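PDB 7KWD: alkaline phosphatase from Thermus thermophilus, which probably removes phosphate groups from phosphorylated compounds as a homodimeric, zinc- and magnesium-dependent alkaline phosphatase. Local coordinates for residues 273-287 with 340-352. Residues are numbered along the deposited sequence; the frame is centred on the assembly and turned at random.
Sequences RIDHANHLNDAGATL and DLLEPQRASFEHM. With ZN (zinc ion), chain F.
Arg-273 grips Glu-350 end-on through two nitrogens: NH2 donates to OE2 at 2.8 Å and NH1 to OE1 at 3.2 Å. The guanidinium and carboxylate planes lie 23° apart, so this salt bridge is nearly coplanar, and NH1 meets the syn lone pair of OE1. Glu-350 reaches it extended, its CG anti to the backbone N (chi1 167°), whereas the bent Arg-273 chain turns its NE, in plane, to His-276 ND1 (2.9 Å), which helps fix the guanidinium's rotation.

Asp-282 works with both oxygens at the start of two helices. OD2 accepts from Phe-349 N at 3.0 Å, nearly along the C-O bond, and is also salt-bridged to Lys-373. OD1 N-caps helix 283-306, accepting from Ala-285 N (3.1 Å) from above the carboxylate plane, and a water links it to Gln-345 NE2. The carboxylate also lies over one face of the Phe-349 ring, toward its rim, while Leu-280 O meets the ring edge in plane. Gln-345 OE1, held chiefly by Lys-373 too, comes within 3.2 Å of Gly-284 CA, a close approach to a residue without a side chain. Farther along, Leu-287 CD2 packs on Leu-342 CD1 at 3.8 Å.

Between the two helices of 273-287, a Schellman motif with Asn-281 at positive phi ends helix 273-280, whose Asp-275 and His-279 bind a zinc ion together with His-433. The contact thus joins this metal-bearing helix and the start of helix 283-306 to the loop leading into helix 349-356 and its first turn, with helix 406-412 against Leu-280 and Phe-349, and helix 51-65 beside Leu-287.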
loop_
_atom_site.group_PDB
_atom_site.type_symbol
_atom_site.label_atom_id
_atom_site.label_comp_id
_atom_site.label_asym_id
_atom_site.label_seq_id
_atom_site.Cartn_x
_atom_site.Cartn_y
_atom_site.Cartn_z
ATOM N N ARG A 273 -17.304 -0.522 -6.362
ATOM C CA ARG A 273 -16.941 0.641 -7.164
ATOM C C ARG A 273 -15.822 1.457 -6.535
ATOM O O ARG A 273 -15.394 2.470 -7.116
ATOM C CB ARG A 273 -18.174 1.515 -7.424
ATOM C CG ARG A 273 -19.345 0.699 -8.046
ATOM C CD ARG A 273 -20.245 1.496 -9.000
ATOM N NE ARG A 273 -19.499 1.861 -10.206
ATOM C CZ ARG A 273 -19.806 2.885 -10.991
ATOM N NH1 ARG A 273 -20.858 3.653 -10.721
ATOM N NH2 ARG A 273 -19.046 3.128 -12.041
ATOM N N ILE A 274 -15.298 1.018 -5.389
ATOM C CA ILE A 274 -14.003 1.515 -4.944
ATOM C C ILE A 274 -12.990 1.344 -6.063
ATOM O O ILE A 274 -12.280 2.286 -6.427
ATOM C CB ILE A 274 -13.553 0.789 -3.666
ATOM C CG1 ILE A 274 -14.503 1.111 -2.503
ATOM C CG2 ILE A 274 -12.098 1.118 -3.355
ATOM C CD1 ILE A 274 -14.310 0.172 -1.293
ATOM N N ASP A 275 -12.924 0.127 -6.627
ATOM C CA ASP A 275 -12.088 -0.161 -7.789
ATOM C C ASP A 275 -12.330 0.847 -8.906
ATOM O O ASP A 275 -11.394 1.473 -9.400
ATOM C CB ASP A 275 -12.376 -1.594 -8.261
ATOM C CG ASP A 275 -11.528 -2.020 -9.414
ATOM O OD1 ASP A 275 -10.278 -2.040 -9.249
ATOM O OD2 ASP A 275 -12.113 -2.364 -10.473
ATOM N N HIS A 276 -13.594 1.067 -9.262
ATOM C CA HIS A 276 -13.910 1.923 -10.397
ATOM C C HIS A 276 -13.439 3.347 -10.160
ATOM O O HIS A 276 -12.863 3.977 -11.050
ATOM C CB HIS A 276 -15.415 1.911 -10.664
ATOM C CG HIS A 276 -15.931 0.556 -11.016
ATOM N ND1 HIS A 276 -17.266 0.283 -11.141
ATOM C CD2 HIS A 276 -15.287 -0.611 -11.240
ATOM C CE1 HIS A 276 -17.435 -0.992 -11.445
ATOM N NE2 HIS A 276 -16.248 -1.559 -11.511
ATOM N N ALA A 277 -13.700 3.885 -8.966
ATOM C CA ALA A 277 -13.243 5.235 -8.684
ATOM C C ALA A 277 -11.736 5.303 -8.750
ATOM O O ALA A 277 -11.172 6.302 -9.204
ATOM C CB ALA A 277 -13.731 5.691 -7.313
ATOM N N ASN A 278 -11.058 4.256 -8.270
ATOM C CA ASN A 278 -9.601 4.275 -8.327
ATOM C C ASN A 278 -9.123 4.240 -9.762
ATOM O O ASN A 278 -8.075 4.827 -10.075
ATOM C CB ASN A 278 -9.012 3.113 -7.536
ATOM C CG ASN A 278 -9.121 3.333 -6.020
ATOM O OD1 ASN A 278 -9.267 4.451 -5.543
ATOM N ND2 ASN A 278 -9.061 2.244 -5.278
ATOM N N HIS A 279 -9.857 3.519 -10.631
ATOM C CA HIS A 279 -9.588 3.546 -12.068
ATOM C C HIS A 279 -9.708 4.966 -12.624
ATOM O O HIS A 279 -8.846 5.416 -13.389
ATOM C CB HIS A 279 -10.557 2.620 -12.803
ATOM C CG HIS A 279 -10.163 1.179 -12.788
ATOM N ND1 HIS A 279 -8.925 0.746 -13.207
ATOM C CD2 HIS A 279 -10.840 0.069 -12.402
ATOM C CE1 HIS A 279 -8.863 -0.567 -13.104
ATOM N NE2 HIS A 279 -10.019 -1.000 -12.637
ATOM N N LEU A 280 -10.778 5.689 -12.248
ATOM C CA LEU A 280 -10.906 7.077 -12.689
ATOM C C LEU A 280 -9.806 7.992 -12.131
ATOM O O LEU A 280 -9.598 9.082 -12.666
ATOM C CB LEU A 280 -12.248 7.670 -12.267
ATOM C CG LEU A 280 -13.485 6.825 -12.519
ATOM C CD1 LEU A 280 -14.711 7.544 -12.077
ATOM C CD2 LEU A 280 -13.574 6.478 -13.968
ATOM N N ASN A 281 -9.118 7.582 -11.071
ATOM C CA ASN A 281 -8.185 8.441 -10.330
ATOM C C ASN A 281 -8.959 9.558 -9.637
ATOM O O ASN A 281 -8.508 10.701 -9.623
ATOM C CB ASN A 281 -7.104 9.048 -11.214
ATOM C CG ASN A 281 -5.983 8.085 -11.557
ATOM O OD1 ASN A 281 -4.960 8.531 -12.044
ATOM N ND2 ASN A 281 -6.183 6.774 -11.339
ATOM N N ASP A 282 -10.133 9.234 -9.114
ATOM C CA ASP A 282 -11.023 10.182 -8.458
ATOM C C ASP A 282 -11.050 9.885 -6.955
ATOM O O ASP A 282 -11.874 9.110 -6.458
ATOM C CB ASP A 282 -12.408 10.101 -9.068
ATOM C CG ASP A 282 -13.370 11.102 -8.465
ATOM O OD1 ASP A 282 -13.045 11.700 -7.406
ATOM O OD2 ASP A 282 -14.465 11.280 -9.041
ATOM N N ALA A 283 -10.163 10.564 -6.220
ATOM C CA ALA A 283 -10.039 10.310 -4.789
ATOM C C ALA A 283 -11.329 10.573 -4.026
ATOM O O ALA A 283 -11.618 9.900 -3.020
ATOM C CB ALA A 283 -8.892 11.162 -4.225
ATOM N N GLY A 284 -12.117 11.553 -4.472
ATOM C CA GLY A 284 -13.348 11.864 -3.755
ATOM C C GLY A 284 -14.405 10.794 -3.951
ATOM O O GLY A 284 -15.169 10.481 -3.032
ATOM N N ALA A 285 -14.480 10.224 -5.148
ATOM C CA ALA A 285 -15.410 9.120 -5.333
ATOM C C ALA A 285 -14.969 7.877 -4.543
ATOM O O ALA A 285 -15.797 7.208 -3.913
ATOM C CB ALA A 285 -15.559 8.795 -6.817
ATOM N N THR A 286 -13.670 7.588 -4.534
ATOM C CA THR A 286 -13.161 6.473 -3.740
ATOM C C THR A 286 -13.524 6.636 -2.277
ATOM O O THR A 286 -13.997 5.694 -1.630
ATOM C CB THR A 286 -11.651 6.379 -3.892
ATOM O OG1 THR A 286 -11.347 6.193 -5.271
ATOM C CG2 THR A 286 -11.112 5.241 -3.059
ATOM N N LEU A 287 -13.316 7.831 -1.748
ATOM C CA LEU A 287 -13.589 8.089 -0.351
ATOM C C LEU A 287 -15.038 7.787 -0.008
ATOM O O LEU A 287 -15.314 7.132 0.998
ATOM C CB LEU A 287 -13.262 9.542 -0.017
ATOM C CG LEU A 287 -13.860 10.076 1.280
ATOM C CD1 LEU A 287 -13.160 9.444 2.475
ATOM C CD2 LEU A 287 -13.696 11.605 1.368
ATOM N N ASP A 340 -8.915 17.867 3.640
ATOM C CA ASP A 340 -9.923 18.917 3.699
ATOM C C ASP A 340 -10.506 19.186 2.327
ATOM O O ASP A 340 -11.718 19.356 2.179
ATOM C CB ASP A 340 -9.329 20.201 4.249
ATOM C CG ASP A 340 -8.784 20.050 5.640
ATOM O OD1 ASP A 340 -9.296 19.196 6.402
ATOM O OD2 ASP A 340 -7.842 20.800 5.961
ATOM N N LEU A 341 -9.659 19.200 1.305
ATOM C CA LEU A 341 -10.071 19.575 -0.048
ATOM C C LEU A 341 -11.004 18.554 -0.696
ATOM O O LEU A 341 -11.537 18.822 -1.778
ATOM C CB LEU A 341 -8.816 19.762 -0.904
ATOM C CG LEU A 341 -8.198 21.126 -1.196
ATOM C CD1 LEU A 341 -8.880 22.222 -0.437
ATOM C CD2 LEU A 341 -6.711 21.158 -0.961
ATOM N N LEU A 342 -11.229 17.402 -0.063
ATOM C CA LEU A 342 -12.228 16.471 -0.557
ATOM C C LEU A 342 -13.624 16.843 -0.115
ATOM O O LEU A 342 -14.596 16.440 -0.772
ATOM C CB LEU A 342 -11.912 15.043 -0.094
ATOM C CG LEU A 342 -10.601 14.455 -0.598
ATOM C CD1 LEU A 342 -10.542 12.932 -0.390
ATOM C CD2 LEU A 342 -10.379 14.740 -2.075
ATOM N N GLU A 343 -13.761 17.571 0.998
ATOM C CA GLU A 343 -15.099 17.820 1.520
ATOM C C GLU A 343 -15.956 18.643 0.557
ATOM O O GLU A 343 -17.182 18.429 0.545
ATOM C CB GLU A 343 -15.020 18.517 2.891
ATOM C CG GLU A 343 -16.402 18.670 3.577
ATOM C CD GLU A 343 -16.315 19.142 5.055
ATOM O OE1 GLU A 343 -17.282 18.939 5.824
ATOM O OE2 GLU A 343 -15.279 19.716 5.447
ATOM N N PRO A 344 -15.412 19.570 -0.240
ATOM C CA PRO A 344 -16.254 20.306 -1.201
ATOM C C PRO A 344 -16.749 19.483 -2.366
ATOM O O PRO A 344 -17.671 19.950 -3.054
ATOM C CB PRO A 344 -15.326 21.434 -1.705
ATOM C CG PRO A 344 -14.342 21.639 -0.543
ATOM C CD PRO A 344 -14.091 20.216 -0.068
ATOM N N GLN A 345 -16.169 18.307 -2.637
ATOM C CA GLN A 345 -16.571 17.543 -3.818
ATOM C C GLN A 345 -18.022 17.096 -3.709
ATOM O O GLN A 345 -18.519 16.781 -2.629
ATOM C CB GLN A 345 -15.644 16.352 -4.019
ATOM C CG GLN A 345 -14.243 16.799 -4.331
ATOM C CD GLN A 345 -13.419 15.714 -4.930
ATOM O OE1 GLN A 345 -13.921 14.646 -5.214
ATOM N NE2 GLN A 345 -12.143 15.988 -5.151
ATOM N N ARG A 346 -18.720 17.129 -4.849
ATOM C CA ARG A 346 -20.145 16.851 -4.898
ATOM C C ARG A 346 -20.523 15.878 -6.015
ATOM O O ARG A 346 -21.706 15.522 -6.126
ATOM C CB ARG A 346 -20.958 18.155 -5.074
ATOM C CG ARG A 346 -20.921 19.120 -3.883
ATOM C CD ARG A 346 -21.752 18.612 -2.714
ATOM N NE ARG A 346 -21.634 19.508 -1.576
ATOM C CZ ARG A 346 -20.662 19.458 -0.675
ATOM N NH1 ARG A 346 -19.706 18.534 -0.753
ATOM N NH2 ARG A 346 -20.656 20.323 0.326
ATOM N N ALA A 347 -19.572 15.440 -6.842
ATOM C CA ALA A 347 -19.883 14.438 -7.858
ATOM C C ALA A 347 -18.589 13.766 -8.317
ATOM O O ALA A 347 -17.480 14.264 -8.096
ATOM C CB ALA A 347 -20.621 15.063 -9.059
ATOM N N SER A 348 -18.755 12.608 -8.948
ATOM C CA SER A 348 -17.636 11.874 -9.512
ATOM C C SER A 348 -17.300 12.364 -10.919
ATOM O O SER A 348 -18.101 13.011 -11.584
ATOM C CB SER A 348 -17.990 10.391 -9.590
ATOM O OG SER A 348 -19.082 10.198 -10.497
ATOM N N PHE A 349 -16.103 12.002 -11.387
ATOM C CA PHE A 349 -15.740 12.214 -12.786
ATOM C C PHE A 349 -16.757 11.575 -13.733
ATOM O O PHE A 349 -16.980 12.079 -14.836
ATOM C CB PHE A 349 -14.352 11.626 -13.053
ATOM C CG PHE A 349 -13.197 12.446 -12.506
ATOM C CD1 PHE A 349 -13.328 13.799 -12.253
ATOM C CD2 PHE A 349 -11.963 11.850 -12.275
ATOM C CE1 PHE A 349 -12.255 14.532 -11.784
ATOM C CE2 PHE A 349 -10.901 12.576 -11.797
ATOM C CZ PHE A 349 -11.044 13.924 -11.561
ATOM N N GLU A 350 -17.339 10.445 -13.338
ATOM C CA GLU A 350 -18.290 9.730 -14.187
ATOM C C GLU A 350 -19.544 10.547 -14.392
ATOM O O GLU A 350 -20.099 10.597 -15.497
ATOM C CB GLU A 350 -18.625 8.379 -13.551
ATOM C CG GLU A 350 -19.829 7.653 -14.142
ATOM C CD GLU A 350 -20.083 6.303 -13.459
ATOM O OE1 GLU A 350 -21.001 6.219 -12.611
ATOM O OE2 GLU A 350 -19.356 5.332 -13.759
ATOM N N HIS A 351 -20.002 11.193 -13.327
ATOM C CA HIS A 351 -21.193 12.028 -13.423
ATOM C C HIS A 351 -20.886 13.314 -14.165
ATOM O O HIS A 351 -21.632 13.708 -15.067
ATOM C CB HIS A 351 -21.701 12.291 -12.030
ATOM C CG HIS A 351 -22.941 13.105 -11.976
ATOM N ND1 HIS A 351 -24.195 12.544 -12.034
ATOM C CD2 HIS A 351 -23.122 14.436 -11.829
ATOM C CE1 HIS A 351 -25.096 13.498 -11.918
ATOM N NE2 HIS A 351 -24.472 14.654 -11.787
ATOM N N MET A 352 -19.756 13.946 -13.846
ATOM C CA MET A 352 -19.298 15.090 -14.621
ATOM C C MET A 352 -19.297 14.770 -16.109
ATOM O O MET A 352 -19.881 15.502 -16.908
ATOM C CB MET A 352 -17.907 15.521 -14.151
ATOM C CG MET A 352 -17.920 16.125 -12.723
ATOM S SD MET A 352 -16.280 16.373 -11.957
ATOM C CE MET A 352 -15.599 17.579 -13.182
HETATM ZN ZN ZN F . -10.691 -2.922 -11.748
HETATM O O HOH W 1 -11.173 13.515 -6.820
#